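Local coordinates for protein anopheles gambiae adenosine kinase (Anopheles gambiae, PDB 3LOO) that probably catalyses transfer of a phosphate from ATP to the 5'-hydroxyl of adenosine, as a pfkB-family nucleoside kinase, at residues 279-282 and 283-287; 340-343 and 344-348. All blocks are in the same frame, centred on the assembly; numbering follows the deposited sequence.

Contact 1: residues 279-282 and 283-287; sequences ITQG and SDPVL. With B4P (bis(adenosine)-5'-tetraphosphate), chain D.
Ile279 and Leu287 face each other as an antiparallel hydrogen-bonded pair in a beta hairpin, whose type II' turn, Gln281 to Asp284, reaches the nucleotide pocket of this pfkB-family kinase.

Backbone bonds set the register. Ile279 N gives to Leu287 O at 2.9 Å, and Leu287 N returns a bond to Ile279 O at 2.8 Å. At the tip, Asp284 N reaches Gln281 O over 3.0 Å from well above the carbonyl plane. Gly282 occupies the second position of the turn; lacking a CB, glycine readily takes the positive phi (58°) with psi -121° that a type II' turn has there.

Apolar packing joins the paired residues Ile279 and Leu287, with CB of the first 4.4 Å from CD1 of the second. The Leu287 side chain also crosses that of Gln281 at about a right angle, and Leu256 of helix 256-264 touches both. Beta-branched Ile279 and Val286 suit their extended backbones; on the opposite side of the hairpin from Leu287, Val286 packs against Phe319 and Ile341.

Polar contacts to bis(adenosine)-5'-tetraphosphate come from both side chain and turn. Phosphate oxygen O2D accepts from Thr280 OG1 at 2.7 Å and from Gly282 N at 3.0 Å. The threonine hydroxyl stands between backbone N and carbonyl carbon (chi1 64°), which turns it to the phosphate and leaves CG2 beside the ribose. Small Ser283 brings its CB from one side of the adenine plane to the amino edge, near N6B.

One water joins turn and sugar. It accepts from Gln281 N, donates to Gly282 O and to Asp284 O, the latter at 2.6 Å, and also bonds ribose O3F, which Val286 CG2 approaches to 3.4 Å.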
loop_
_atom_site.group_PDB
_atom_site.type_symbol
_atom_site.label_atom_id
_atom_site.label_comp_id
_atom_site.label_asym_id
_atom_site.label_seq_id
_atom_site.Cartn_x
_atom_site.Cartn_y
_atom_site.Cartn_z
ATOM N N ILE A 279 -3.600 -10.312 8.117
ATOM C CA ILE A 279 -4.899 -10.032 7.493
ATOM C C ILE A 279 -5.703 -9.125 8.384
ATOM O O ILE A 279 -5.995 -9.490 9.536
ATOM C CB ILE A 279 -5.681 -11.330 7.204
ATOM C CG1 ILE A 279 -4.817 -12.214 6.282
ATOM C CG2 ILE A 279 -7.050 -11.002 6.541
ATOM C CD1 ILE A 279 -5.292 -13.602 6.155
ATOM N N THR A 280 -6.016 -7.935 7.855
ATOM C CA THR A 280 -6.871 -6.977 8.515
ATOM C C THR A 280 -8.323 -7.314 8.156
ATOM O O THR A 280 -8.596 -7.856 7.080
ATOM C CB THR A 280 -6.513 -5.495 8.119
ATOM O OG1 THR A 280 -6.744 -5.274 6.714
ATOM C CG2 THR A 280 -5.011 -5.171 8.451
ATOM N N GLN A 281 -9.234 -6.980 9.056
ATOM C CA GLN A 281 -10.649 -7.283 8.908
ATOM C C GLN A 281 -11.518 -6.099 9.358
ATOM O O GLN A 281 -12.494 -6.309 10.079
ATOM C CB GLN A 281 -11.027 -8.442 9.838
ATOM C CG GLN A 281 -10.118 -9.661 9.849
ATOM C CD GLN A 281 -10.791 -10.853 10.553
ATOM O OE1 GLN A 281 -10.598 -11.098 11.767
ATOM N NE2 GLN A 281 -11.628 -11.553 9.808
ATOM N N GLY A 282 -11.175 -4.872 8.965
ATOM C CA GLY A 282 -11.899 -3.699 9.452
ATOM C C GLY A 282 -11.887 -3.570 10.975
ATOM O O GLY A 282 -10.816 -3.494 11.587
ATOM N N SER A 283 -13.078 -3.550 11.589
ATOM C CA SER A 283 -13.212 -3.421 13.043
ATOM C C SER A 283 -12.970 -4.733 13.775
ATOM O O SER A 283 -12.854 -4.747 14.998
ATOM C CB SER A 283 -14.598 -2.874 13.430
ATOM O OG SER A 283 -15.608 -3.765 13.005
ATOM N N ASP A 284 -12.887 -5.834 13.039
ATOM C CA ASP A 284 -12.605 -7.135 13.657
ATOM C C ASP A 284 -11.104 -7.344 13.814
ATOM O O ASP A 284 -10.328 -6.529 13.323
ATOM C CB ASP A 284 -13.216 -8.260 12.832
ATOM C CG ASP A 284 -14.710 -8.353 13.014
ATOM O OD1 ASP A 284 -15.241 -7.905 14.061
ATOM O OD2 ASP A 284 -15.353 -8.871 12.094
ATOM N N PRO A 285 -10.703 -8.416 14.531
ATOM C CA PRO A 285 -9.303 -8.580 14.930
ATOM C C PRO A 285 -8.359 -8.645 13.734
ATOM O O PRO A 285 -8.703 -9.221 12.710
ATOM C CB PRO A 285 -9.301 -9.946 15.661
ATOM C CG PRO A 285 -10.690 -10.076 16.185
ATOM C CD PRO A 285 -11.562 -9.475 15.099
ATOM N N VAL A 286 -7.178 -8.036 13.868
ATOM C CA VAL A 286 -6.116 -8.273 12.907
ATOM C C VAL A 286 -5.578 -9.692 13.157
ATOM O O VAL A 286 -5.353 -10.081 14.318
ATOM C CB VAL A 286 -4.985 -7.225 13.045
ATOM C CG1 VAL A 286 -3.877 -7.542 12.068
ATOM C CG2 VAL A 286 -5.529 -5.807 12.784
ATOM N N LEU A 287 -5.357 -10.461 12.086
ATOM C CA LEU A 287 -4.883 -11.833 12.215
ATOM C C LEU A 287 -3.429 -11.953 11.788
ATOM O O LEU A 287 -3.045 -11.446 10.734
ATOM C CB LEU A 287 -5.720 -12.810 11.375
ATOM C CG LEU A 287 -7.236 -12.678 11.413
ATOM C CD1 LEU A 287 -7.824 -13.562 10.306
ATOM C CD2 LEU A 287 -7.781 -13.031 12.831
HETATM P PA B4P D . -8.744 2.441 1.263
HETATM O O1A B4P D . -9.275 3.661 2.000
HETATM O O2A B4P D . -9.671 1.771 0.250
HETATM O O3A B4P D . -8.526 1.319 2.390
HETATM P PB B4P D . -7.100 0.647 2.632
HETATM O O1B B4P D . -6.107 1.645 3.232
HETATM O O2B B4P D . -6.669 -0.243 1.479
HETATM O O3B B4P D . -7.859 -0.170 3.866
HETATM P PG B4P D . -8.034 -1.762 4.037
HETATM O O1G B4P D . -9.336 -2.249 3.499
HETATM O O2G B4P D . -6.804 -2.400 3.423
HETATM O O3G B4P D . -7.977 -1.994 5.620
HETATM P PD B4P D . -9.124 -2.425 6.669
HETATM O O1D B4P D . -10.386 -1.751 6.275
HETATM O O2D B4P D . -9.107 -3.902 6.950
HETATM O O5E B4P D . -7.293 2.762 0.605
HETATM C C5E B4P D . -7.273 4.036 0.001
HETATM C C4E B4P D . -6.030 4.330 -0.790
HETATM O O4E B4P D . -5.804 3.395 -1.845
HETATM C C3E B4P D . -6.232 5.646 -1.489
HETATM O O3E B4P D . -5.438 6.589 -0.741
HETATM C C2E B4P D . -5.654 5.445 -2.885
HETATM O O2E B4P D . -4.706 6.438 -3.298
HETATM C C1E B4P D . -5.033 4.037 -2.826
HETATM N N9A B4P D . -5.198 3.364 -4.127
HETATM C C8A B4P D . -6.353 2.967 -4.736
HETATM N N7A B4P D . -6.025 2.398 -5.933
HETATM C C5A B4P D . -4.671 2.464 -6.101
HETATM C C6A B4P D . -3.768 2.050 -7.094
HETATM N N6A B4P D . -4.163 1.460 -8.264
HETATM N N1A B4P D . -2.444 2.292 -6.918
HETATM C C2A B4P D . -1.980 2.874 -5.784
HETATM N N3A B4P D . -2.823 3.266 -4.815
HETATM C C4A B4P D . -4.160 3.064 -4.946
HETATM O O5F B4P D . -8.567 -1.636 7.949
HETATM C C5F B4P D . -7.196 -1.684 8.328
HETATM C C4F B4P D . -7.138 -1.259 9.794
HETATM O O4F B4P D . -7.880 -0.050 10.033
HETATM C C3F B4P D . -7.841 -2.270 10.683
HETATM O O3F B4P D . -6.977 -3.372 10.928
HETATM C C2F B4P D . -8.153 -1.448 11.918
HETATM O O2F B4P D . -7.001 -1.376 12.781
HETATM C C1F B4P D . -8.497 -0.069 11.327
HETATM N N9B B4P D . -9.983 -0.019 11.145
HETATM C C8B B4P D . -10.645 -0.191 9.983
HETATM N N7B B4P D . -11.984 -0.098 10.169
HETATM C C5B B4P D . -12.216 0.137 11.477
HETATM C C6B B4P D . -13.346 0.310 12.272
HETATM N N6B B4P D . -14.573 0.262 11.693
HETATM N N1B B4P D . -13.205 0.545 13.613
HETATM C C2B B4P D . -11.981 0.597 14.194
HETATM N N3B B4P D . -10.839 0.422 13.470
HETATM C C4B B4P D . -10.894 0.184 12.122
HETATM O O HOH W 1 -8.793 -5.455 11.498
#

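Contact 2: residues 340-343 and 344-348; sequences GIWA and AREII. With B4P (bis(adenosine)-5'-tetraphosphate), chain D.
Glu346 folds back over the indole of Trp342 one turn earlier in helix 333-350, an i to i+4 pairing on the alpha-helix. Its CG makes a CH-pi contact 3.9 Å from the six-membered ring centroid, 21° off the normal. The bend at chi2 (-58°) carries the carboxylate back toward the indole nitrogen side, and a water donates both to Glu346 OE2 (2.6 Å) and to Trp342 O. Beyond the pair, Arg350 forms a salt bridge with Glu346 OE1, and Phe361 meets the indole.

Alongside, the aliphatic part of Arg345 crosses Ile341, with CD 4.0 Å from Ile341 CG2. A long side chain suits this place: its methylenes lie on the helix while NE extends to bond Gln302 O.

Successive i to i+4 backbone bonds, such as Ala344 N to Gly340 O at 3.0 Å, hold these side chains in order. Small side chains suit both flanks of the helix: Ala343 meets Val89 and Ile93 of helix 82-94, whereas Ala344 lets the bound dinucleotide come close. Ile348, a turn further on, packs its end on the adenine. At Ala344, CB lies 3.4 Å from ribose O4F.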
loop_
_atom_site.group_PDB
_atom_site.type_symbol
_atom_site.label_atom_id
_atom_site.label_comp_id
_atom_site.label_asym_id
_atom_site.label_seq_id
_atom_site.Cartn_x
_atom_site.Cartn_y
_atom_site.Cartn_z
ATOM N N GLY A 340 0.432 -0.574 14.334
ATOM C CA GLY A 340 -0.405 -0.532 13.122
ATOM C C GLY A 340 -1.851 -0.218 13.452
ATOM O O GLY A 340 -2.473 0.652 12.844
ATOM N N ILE A 341 -2.391 -0.921 14.436
ATOM C CA ILE A 341 -3.779 -0.705 14.822
ATOM C C ILE A 341 -3.966 0.677 15.413
ATOM O O ILE A 341 -4.937 1.347 15.118
ATOM C CB ILE A 341 -4.277 -1.779 15.823
ATOM C CG1 ILE A 341 -4.296 -3.150 15.132
ATOM C CG2 ILE A 341 -5.694 -1.396 16.348
ATOM C CD1 ILE A 341 -4.377 -4.330 16.100
ATOM N N TRP A 342 -3.017 1.106 16.236
ATOM C CA TRP A 342 -3.044 2.449 16.828
ATOM C C TRP A 342 -3.030 3.539 15.740
ATOM O O TRP A 342 -3.813 4.497 15.790
ATOM C CB TRP A 342 -1.858 2.618 17.797
ATOM C CG TRP A 342 -1.668 4.021 18.257
ATOM C CD1 TRP A 342 -2.306 4.637 19.314
ATOM C CD2 TRP A 342 -0.801 5.006 17.678
ATOM N NE1 TRP A 342 -1.873 5.934 19.423
ATOM C CE2 TRP A 342 -0.948 6.188 18.438
ATOM C CE3 TRP A 342 0.089 5.001 16.589
ATOM C CZ2 TRP A 342 -0.244 7.371 18.138
ATOM C CZ3 TRP A 342 0.791 6.165 16.293
ATOM C CH2 TRP A 342 0.613 7.341 17.066
ATOM N N ALA A 343 -2.174 3.357 14.736
ATOM C CA ALA A 343 -1.999 4.357 13.678
ATOM C C ALA A 343 -3.225 4.465 12.795
ATOM O O ALA A 343 -3.659 5.573 12.439
ATOM C CB ALA A 343 -0.765 4.033 12.830
ATOM N N ALA A 344 -3.774 3.314 12.418
ATOM C CA ALA A 344 -5.004 3.289 11.655
ATOM C C ALA A 344 -6.111 4.044 12.410
ATOM O O ALA A 344 -6.822 4.857 11.832
ATOM C CB ALA A 344 -5.412 1.870 11.387
ATOM N N ARG A 345 -6.217 3.808 13.713
ATOM C CA ARG A 345 -7.264 4.450 14.507
ATOM C C ARG A 345 -7.082 5.981 14.641
ATOM O O ARG A 345 -8.073 6.720 14.621
ATOM C CB ARG A 345 -7.426 3.740 15.861
ATOM C CG ARG A 345 -7.878 2.245 15.701
ATOM C CD ARG A 345 -8.258 1.533 17.044
ATOM N NE ARG A 345 -9.377 2.197 17.723
ATOM C CZ ARG A 345 -9.241 3.146 18.655
ATOM N NH1 ARG A 345 -8.035 3.546 19.038
ATOM N NH2 ARG A 345 -10.315 3.693 19.213
ATOM N N GLU A 346 -5.823 6.440 14.738
ATOM C CA GLU A 346 -5.481 7.880 14.665
ATOM C C GLU A 346 -5.896 8.524 13.341
ATOM O O GLU A 346 -6.509 9.604 13.328
ATOM C CB GLU A 346 -3.979 8.105 14.856
ATOM C CG GLU A 346 -3.422 7.796 16.230
ATOM C CD GLU A 346 -4.075 8.584 17.332
ATOM O OE1 GLU A 346 -4.345 9.781 17.145
ATOM O OE2 GLU A 346 -4.322 7.984 18.395
ATOM N N ILE A 347 -5.556 7.857 12.236
ATOM C CA ILE A 347 -5.839 8.336 10.891
ATOM C C ILE A 347 -7.355 8.411 10.644
ATOM O O ILE A 347 -7.830 9.323 9.951
ATOM C CB ILE A 347 -5.106 7.455 9.834
ATOM C CG1 ILE A 347 -3.633 7.881 9.690
ATOM C CG2 ILE A 347 -5.840 7.380 8.497
ATOM C CD1 ILE A 347 -3.405 9.249 9.047
ATOM N N ILE A 348 -8.101 7.461 11.217
ATOM C CA ILE A 348 -9.576 7.441 11.120
ATOM C C ILE A 348 -10.179 8.639 11.866
ATOM O O ILE A 348 -11.106 9.274 11.374
ATOM C CB ILE A 348 -10.198 6.088 11.633
ATOM C CG1 ILE A 348 -9.791 4.942 10.710
ATOM C CG2 ILE A 348 -11.741 6.162 11.697
ATOM C CD1 ILE A 348 -10.058 3.547 11.230
HETATM P PA B4P D . -8.744 2.441 1.263
HETATM O O1A B4P D . -9.275 3.661 2.000
HETATM O O2A B4P D . -9.671 1.771 0.250
HETATM O O3A B4P D . -8.526 1.319 2.390
HETATM P PB B4P D . -7.100 0.647 2.632
HETATM O O1B B4P D . -6.107 1.645 3.232
HETATM O O2B B4P D . -6.669 -0.243 1.479
HETATM O O3B B4P D . -7.859 -0.170 3.866
HETATM P PG B4P D . -8.034 -1.762 4.037
HETATM O O1G B4P D . -9.336 -2.249 3.499
HETATM O O2G B4P D . -6.804 -2.400 3.423
HETATM O O3G B4P D . -7.977 -1.994 5.620
HETATM P PD B4P D . -9.124 -2.425 6.669
HETATM O O1D B4P D . -10.386 -1.751 6.275
HETATM O O2D B4P D . -9.107 -3.902 6.950
HETATM O O5E B4P D . -7.293 2.762 0.605
HETATM C C5E B4P D . -7.273 4.036 0.001
HETATM C C4E B4P D . -6.030 4.330 -0.790
HETATM O O4E B4P D . -5.804 3.395 -1.845
HETATM C C3E B4P D . -6.232 5.646 -1.489
HETATM O O3E B4P D . -5.438 6.589 -0.741
HETATM C C2E B4P D . -5.654 5.445 -2.885
HETATM O O2E B4P D . -4.706 6.438 -3.298
HETATM C C1E B4P D . -5.033 4.037 -2.826
HETATM N N9A B4P D . -5.198 3.364 -4.127
HETATM C C8A B4P D . -6.353 2.967 -4.736
HETATM N N7A B4P D . -6.025 2.398 -5.933
HETATM C C5A B4P D . -4.671 2.464 -6.101
HETATM C C6A B4P D . -3.768 2.050 -7.094
HETATM N N6A B4P D . -4.163 1.460 -8.264
HETATM N N1A B4P D . -2.444 2.292 -6.918
HETATM C C2A B4P D . -1.980 2.874 -5.784
HETATM N N3A B4P D . -2.823 3.266 -4.815
HETATM C C4A B4P D . -4.160 3.064 -4.946
HETATM O O5F B4P D . -8.567 -1.636 7.949
HETATM C C5F B4P D . -7.196 -1.684 8.328
HETATM C C4F B4P D . -7.138 -1.259 9.794
HETATM O O4F B4P D . -7.880 -0.050 10.033
HETATM C C3F B4P D . -7.841 -2.270 10.683
HETATM O O3F B4P D . -6.977 -3.372 10.928
HETATM C C2F B4P D . -8.153 -1.448 11.918
HETATM O O2F B4P D . -7.001 -1.376 12.781
HETATM C C1F B4P D . -8.497 -0.069 11.327
HETATM N N9B B4P D . -9.983 -0.019 11.145
HETATM C C8B B4P D . -10.645 -0.191 9.983
HETATM N N7B B4P D . -11.984 -0.098 10.169
HETATM C C5B B4P D . -12.216 0.137 11.477
HETATM C C6B B4P D . -13.346 0.310 12.272
HETATM N N6B B4P D . -14.573 0.262 11.693
HETATM N N1B B4P D . -13.205 0.545 13.613
HETATM C C2B B4P D . -11.981 0.597 14.194
HETATM N N3B B4P D . -10.839 0.422 13.470
HETATM C C4B B4P D . -10.894 0.184 12.122
HETATM O O HOH W 2 -5.151 5.548 18.106
#

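Contacts 1 and 2, with centres about 13 Å apart, form two walls around the same adenosine of the bound dinucleotide, consistent with the ATP site of the kinase. They meet directly where Val286 CG2 packs 3.8 Å from Ile341 CG1, beside the ribose hydroxyls. Ser283 and Ile348 approach the adenine from opposite sides of its plane, Ser283 at the amino edge and Ile348 CD1 over N9B, 3.6 Å away. Of the two contacts, residues 279-287 give the hydrogen bonds to the phosphate, through Thr280 OG1 and Gly282 N, and residues 340-348 an apolar surface. The hairpin lies nearer the magnesium ion, about 6 Å from the Thr280 side chain and 11 Å from that of Ala344.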